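Local coordinates for uncharacterized hypothetical protein (Parabacteroides merdae, PDB 4EI0) that is of unknown function and belongs to the DUF4466 family, built largely of antiparallel beta sheets with few helices, at residues 149-161 with 300-312. Residues are numbered along the deposited sequence; the frame is centred on the assembly and turned at random.
Sequences SKMDMAKNLSVTN and ASEVTVSVKRYKM
Strands 152-159 and 302-311 pair antiparallel, their axes at 175° for 152-155 but 140° for 157-159, the chain turning a corner at N156, with hydrogen-bonded pairs D152-R309, A154-V307, L157-V305 and V159-V303. A G1 beta bulge interrupts the ladder where N156 and L157 both face V305: L157 N bonds V305 O at 2.8 Å, while N156 N turns to S306 OG at 3.0 Å, almost straight at 177°. That hydroxyl also bonds N296 of strand 289-299, tying the bulge to the next strand. D152 and R309 run side by side in a salt bridge, OD2 to NH2 2.9 Å; the carboxylate oxygen lies at the guanidinium edge but is approached from above its own plane. A water joins D152 OD2 to R309 NE, R309 NH1 bonds N170 O, and D152 OD1 has a second salt bridge, to R121. Near the chain's C-terminal end the K150 chain crosses the Y310 ring obliquely and its NZ reaches K311 O at 3.1 Å. At the far end S158 OG donates to E302 OE2 at 2.8 Å, on the anti side of that oxygen. V159 CG2 meets V305 CG2 at 4.1 Å on the face shared with L157. Strand 152-159 edges a five-stranded sheet, 302-311 lying between it and 289-299; helix 256-261 packs on M151 and Y310, whose OH bonds E260, and Y197 of strand 195-199 on V159 and V303.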
loop_
_atom_site.group_PDB
_atom_site.type_symbol
_atom_site.label_atom_id
_atom_site.label_comp_id
_atom_site.label_asym_id
_atom_site.label_seq_id
_atom_site.Cartn_x
_atom_site.Cartn_y
_atom_site.Cartn_z
ATOM N N SER B 149 9.168 30.717 -12.987
ATOM C CA SER B 149 8.603 31.983 -13.318
ATOM C C SER B 149 9.526 33.115 -12.811
ATOM O O SER B 149 10.265 32.923 -11.877
ATOM C CB SER B 149 7.278 32.090 -12.606
ATOM O OG SER B 149 6.693 33.355 -12.800
ATOM N N LYS B 150 9.399 34.293 -13.415
ATOM C CA LYS B 150 9.965 35.555 -12.874
ATOM C C LYS B 150 9.088 36.209 -11.826
ATOM O O LYS B 150 9.492 37.183 -11.161
ATOM C CB LYS B 150 10.190 36.561 -13.996
ATOM C CG LYS B 150 11.314 36.171 -14.957
ATOM C CD LYS B 150 11.568 37.205 -16.064
ATOM C CE LYS B 150 11.285 38.649 -15.634
ATOM N NZ LYS B 150 11.853 39.647 -16.590
HETATM N N MSE B 151 7.886 35.695 -11.660
HETATM C CA MSE B 151 6.903 36.392 -10.836
HETATM C C MSE B 151 7.217 36.300 -9.355
HETATM O O MSE B 151 7.881 35.368 -8.897
HETATM C CB MSE B 151 5.500 35.837 -11.070
HETATM C CG MSE B 151 4.917 36.151 -12.404
HETATM SE SE MSE B 151 3.090 35.453 -12.644
HETATM C CE MSE B 151 3.544 33.522 -12.386
ATOM N N ASP B 152 6.747 37.305 -8.630
ATOM C CA ASP B 152 6.592 37.279 -7.185
ATOM C C ASP B 152 5.133 37.172 -6.864
ATOM O O ASP B 152 4.284 37.644 -7.639
ATOM C CB ASP B 152 7.110 38.565 -6.566
ATOM C CG ASP B 152 8.633 38.589 -6.432
ATOM O OD1 ASP B 152 9.178 37.719 -5.737
ATOM O OD2 ASP B 152 9.284 39.492 -7.015
HETATM N N MSE B 153 4.821 36.567 -5.724
HETATM C CA MSE B 153 3.457 36.458 -5.267
HETATM C C MSE B 153 3.329 36.660 -3.754
HETATM O O MSE B 153 4.120 36.121 -2.984
HETATM C CB MSE B 153 2.934 35.066 -5.677
HETATM C CG MSE B 153 1.640 34.796 -5.055
HETATM SE SE MSE B 153 0.779 33.211 -5.845
HETATM C CE MSE B 153 2.090 31.774 -5.387
ATOM N N ALA B 154 2.321 37.410 -3.321
ATOM C CA ALA B 154 2.060 37.668 -1.880
ATOM C C ALA B 154 0.567 37.431 -1.690
ATOM O O ALA B 154 -0.241 37.989 -2.445
ATOM C CB ALA B 154 2.435 39.099 -1.544
ATOM N N LYS B 155 0.173 36.610 -0.716
ATOM C CA LYS B 155 -1.208 36.230 -0.554
ATOM C C LYS B 155 -1.783 36.672 0.768
ATOM O O LYS B 155 -1.077 36.802 1.748
ATOM C CB LYS B 155 -1.376 34.723 -0.656
ATOM C CG LYS B 155 -1.026 34.148 -1.998
ATOM C CD LYS B 155 -1.026 32.632 -1.938
ATOM C CE LYS B 155 -2.444 32.112 -1.674
ATOM N NZ LYS B 155 -2.556 30.665 -1.997
ATOM N N ASN B 156 -3.082 36.931 0.748
ATOM C CA ASN B 156 -3.879 37.204 1.927
ATOM C C ASN B 156 -3.329 38.283 2.802
ATOM O O ASN B 156 -3.158 38.092 3.988
ATOM C CB ASN B 156 -4.110 35.898 2.694
ATOM C CG ASN B 156 -4.743 34.831 1.815
ATOM O OD1 ASN B 156 -4.190 33.738 1.647
ATOM N ND2 ASN B 156 -5.858 35.166 1.183
ATOM N N LEU B 157 -3.091 39.447 2.212
ATOM C CA LEU B 157 -2.624 40.611 2.946
ATOM C C LEU B 157 -3.806 41.479 3.372
ATOM O O LEU B 157 -4.774 41.619 2.648
ATOM C CB LEU B 157 -1.677 41.447 2.089
ATOM C CG LEU B 157 -0.418 40.669 1.730
ATOM C CD1 LEU B 157 0.104 41.007 0.349
ATOM C CD2 LEU B 157 0.623 40.890 2.811
ATOM N N SER B 158 -3.683 42.119 4.527
ATOM C CA SER B 158 -4.739 42.909 5.093
ATOM C C SER B 158 -4.625 44.374 4.717
ATOM O O SER B 158 -3.589 44.995 4.863
ATOM C CB SER B 158 -4.759 42.708 6.620
ATOM O OG SER B 158 -5.652 43.603 7.214
ATOM N N VAL B 159 -5.728 44.934 4.248
ATOM C CA VAL B 159 -5.791 46.307 3.843
ATOM C C VAL B 159 -6.956 46.944 4.580
ATOM O O VAL B 159 -8.050 46.389 4.639
ATOM C CB VAL B 159 -5.912 46.417 2.306
ATOM C CG1 VAL B 159 -6.166 47.854 1.906
ATOM C CG2 VAL B 159 -4.609 45.871 1.655
ATOM N N THR B 160 -6.719 48.109 5.153
ATOM C CA THR B 160 -7.742 48.814 5.899
ATOM C C THR B 160 -7.525 50.298 5.635
ATOM O O THR B 160 -6.559 50.696 4.975
ATOM C CB THR B 160 -7.647 48.519 7.404
ATOM O OG1 THR B 160 -6.417 49.047 7.909
ATOM C CG2 THR B 160 -7.670 47.026 7.673
ATOM N N ASN B 161 -8.397 51.138 6.152
ATOM C CA ASN B 161 -8.218 52.576 5.977
ATOM C C ASN B 161 -6.890 53.100 6.537
ATOM O O ASN B 161 -6.367 54.097 6.049
ATOM C CB ASN B 161 -9.392 53.339 6.594
ATOM C CG ASN B 161 -10.583 53.367 5.672
ATOM O OD1 ASN B 161 -10.597 54.087 4.655
ATOM N ND2 ASN B 161 -11.583 52.553 5.995
ATOM N N ALA B 300 -16.788 46.311 5.272
ATOM C CA ALA B 300 -16.577 47.710 5.620
ATOM C C ALA B 300 -15.243 47.922 6.329
ATOM O O ALA B 300 -14.589 48.916 6.100
ATOM C CB ALA B 300 -17.727 48.264 6.480
ATOM N N SER B 301 -14.830 46.982 7.160
ATOM C CA SER B 301 -13.698 47.215 8.050
ATOM C C SER B 301 -12.367 46.561 7.618
ATOM O O SER B 301 -11.336 46.812 8.219
ATOM C CB SER B 301 -14.091 46.760 9.465
ATOM O OG SER B 301 -14.220 45.352 9.541
ATOM N N GLU B 302 -12.383 45.719 6.595
ATOM C CA GLU B 302 -11.164 45.089 6.119
ATOM C C GLU B 302 -11.286 44.577 4.668
ATOM O O GLU B 302 -12.289 44.003 4.277
ATOM C CB GLU B 302 -10.781 43.909 7.042
ATOM C CG GLU B 302 -9.435 43.282 6.677
ATOM C CD GLU B 302 -8.977 42.154 7.579
ATOM O OE1 GLU B 302 -9.811 41.555 8.289
ATOM O OE2 GLU B 302 -7.767 41.856 7.549
ATOM N N VAL B 303 -10.213 44.682 3.914
ATOM C CA VAL B 303 -10.083 43.994 2.648
ATOM C C VAL B 303 -8.927 43.061 2.707
ATOM O O VAL B 303 -7.903 43.387 3.269
ATOM C CB VAL B 303 -9.901 45.068 1.554
ATOM C CG1 VAL B 303 -9.625 44.444 0.201
ATOM C CG2 VAL B 303 -11.149 45.961 1.518
ATOM N N THR B 304 -9.047 41.891 2.114
ATOM C CA THR B 304 -7.922 41.003 1.929
ATOM C C THR B 304 -7.519 40.933 0.437
ATOM O O THR B 304 -8.368 40.652 -0.407
ATOM C CB THR B 304 -8.264 39.580 2.414
ATOM O OG1 THR B 304 -8.758 39.645 3.759
ATOM C CG2 THR B 304 -7.055 38.667 2.390
ATOM N N VAL B 305 -6.230 41.140 0.134
ATOM C CA VAL B 305 -5.737 41.113 -1.247
ATOM C C VAL B 305 -4.645 40.073 -1.387
ATOM O O VAL B 305 -3.986 39.737 -0.416
ATOM C CB VAL B 305 -5.242 42.503 -1.726
ATOM C CG1 VAL B 305 -6.299 43.580 -1.529
ATOM C CG2 VAL B 305 -3.956 42.903 -1.026
ATOM N N SER B 306 -4.493 39.565 -2.592
ATOM C CA SER B 306 -3.379 38.737 -3.004
ATOM C C SER B 306 -2.848 39.268 -4.347
ATOM O O SER B 306 -3.620 39.695 -5.176
ATOM C CB SER B 306 -3.862 37.313 -3.169
ATOM O OG SER B 306 -4.417 36.851 -1.941
ATOM N N VAL B 307 -1.545 39.220 -4.571
ATOM C CA VAL B 307 -0.912 39.939 -5.713
ATOM C C VAL B 307 0.127 39.071 -6.362
ATOM O O VAL B 307 0.908 38.424 -5.667
ATOM C CB VAL B 307 -0.253 41.259 -5.229
ATOM C CG1 VAL B 307 0.501 41.997 -6.345
ATOM C CG2 VAL B 307 -1.258 42.156 -4.531
ATOM N N LYS B 308 0.093 39.000 -7.687
ATOM C CA LYS B 308 1.198 38.558 -8.503
ATOM C C LYS B 308 1.843 39.785 -9.102
ATOM O O LYS B 308 1.141 40.718 -9.507
ATOM C CB LYS B 308 0.748 37.646 -9.600
ATOM C CG LYS B 308 0.566 36.215 -9.139
ATOM C CD LYS B 308 -0.035 35.311 -10.190
ATOM C CE LYS B 308 -0.003 33.826 -9.796
ATOM N NZ LYS B 308 -0.569 32.955 -10.856
ATOM N N ARG B 309 3.174 39.817 -9.089
ATOM C CA ARG B 309 3.948 40.960 -9.702
ATOM C C ARG B 309 4.987 40.421 -10.669
ATOM O O ARG B 309 5.555 39.348 -10.444
ATOM C CB ARG B 309 4.609 41.766 -8.600
ATOM C CG ARG B 309 5.344 43.017 -9.078
ATOM C CD ARG B 309 6.193 43.675 -8.007
ATOM N NE ARG B 309 7.318 42.850 -7.622
ATOM C CZ ARG B 309 8.265 43.192 -6.748
ATOM N NH1 ARG B 309 8.261 44.381 -6.171
ATOM N NH2 ARG B 309 9.234 42.319 -6.458
ATOM N N TYR B 310 5.232 41.152 -11.757
ATOM C CA TYR B 310 6.164 40.744 -12.789
ATOM C C TYR B 310 7.007 41.975 -13.175
ATOM O O TYR B 310 6.465 43.034 -13.492
ATOM C CB TYR B 310 5.379 40.211 -14.008
ATOM C CG TYR B 310 6.224 39.787 -15.197
ATOM C CD1 TYR B 310 6.726 38.540 -15.280
ATOM C CD2 TYR B 310 6.532 40.683 -16.207
ATOM C CE1 TYR B 310 7.511 38.148 -16.360
ATOM C CE2 TYR B 310 7.310 40.321 -17.278
ATOM C CZ TYR B 310 7.820 39.040 -17.334
ATOM O OH TYR B 310 8.584 38.640 -18.396
ATOM N N LYS B 311 8.317 41.820 -13.114
ATOM C CA LYS B 311 9.256 42.855 -13.501
ATOM C C LYS B 311 9.472 42.858 -14.997
ATOM O O LYS B 311 9.965 41.878 -15.585
ATOM C CB LYS B 311 10.614 42.658 -12.818
ATOM C CG LYS B 311 11.554 43.875 -13.056
ATOM C CD LYS B 311 13.026 43.562 -12.891
ATOM C CE LYS B 311 13.683 44.364 -11.780
ATOM N NZ LYS B 311 13.992 43.474 -10.616
HETATM N N MSE B 312 9.136 43.980 -15.623
HETATM C CA MSE B 312 9.188 44.064 -17.082
HETATM C C MSE B 312 10.623 44.018 -17.630
HETATM O O MSE B 312 11.630 44.319 -16.955
HETATM O OXT MSE B 312 10.807 43.595 -18.773
HETATM C CB MSE B 312 8.441 45.311 -17.545
HETATM C CG MSE B 312 6.951 45.273 -17.210
HETATM SE SE MSE B 312 5.976 43.886 -18.215
HETATM C CE MSE B 312 6.309 44.496 -20.050
HETATM O O HOH W 1 9.465 39.700 -11.472
HETATM O O HOH W 2 8.060 40.578 -9.238
#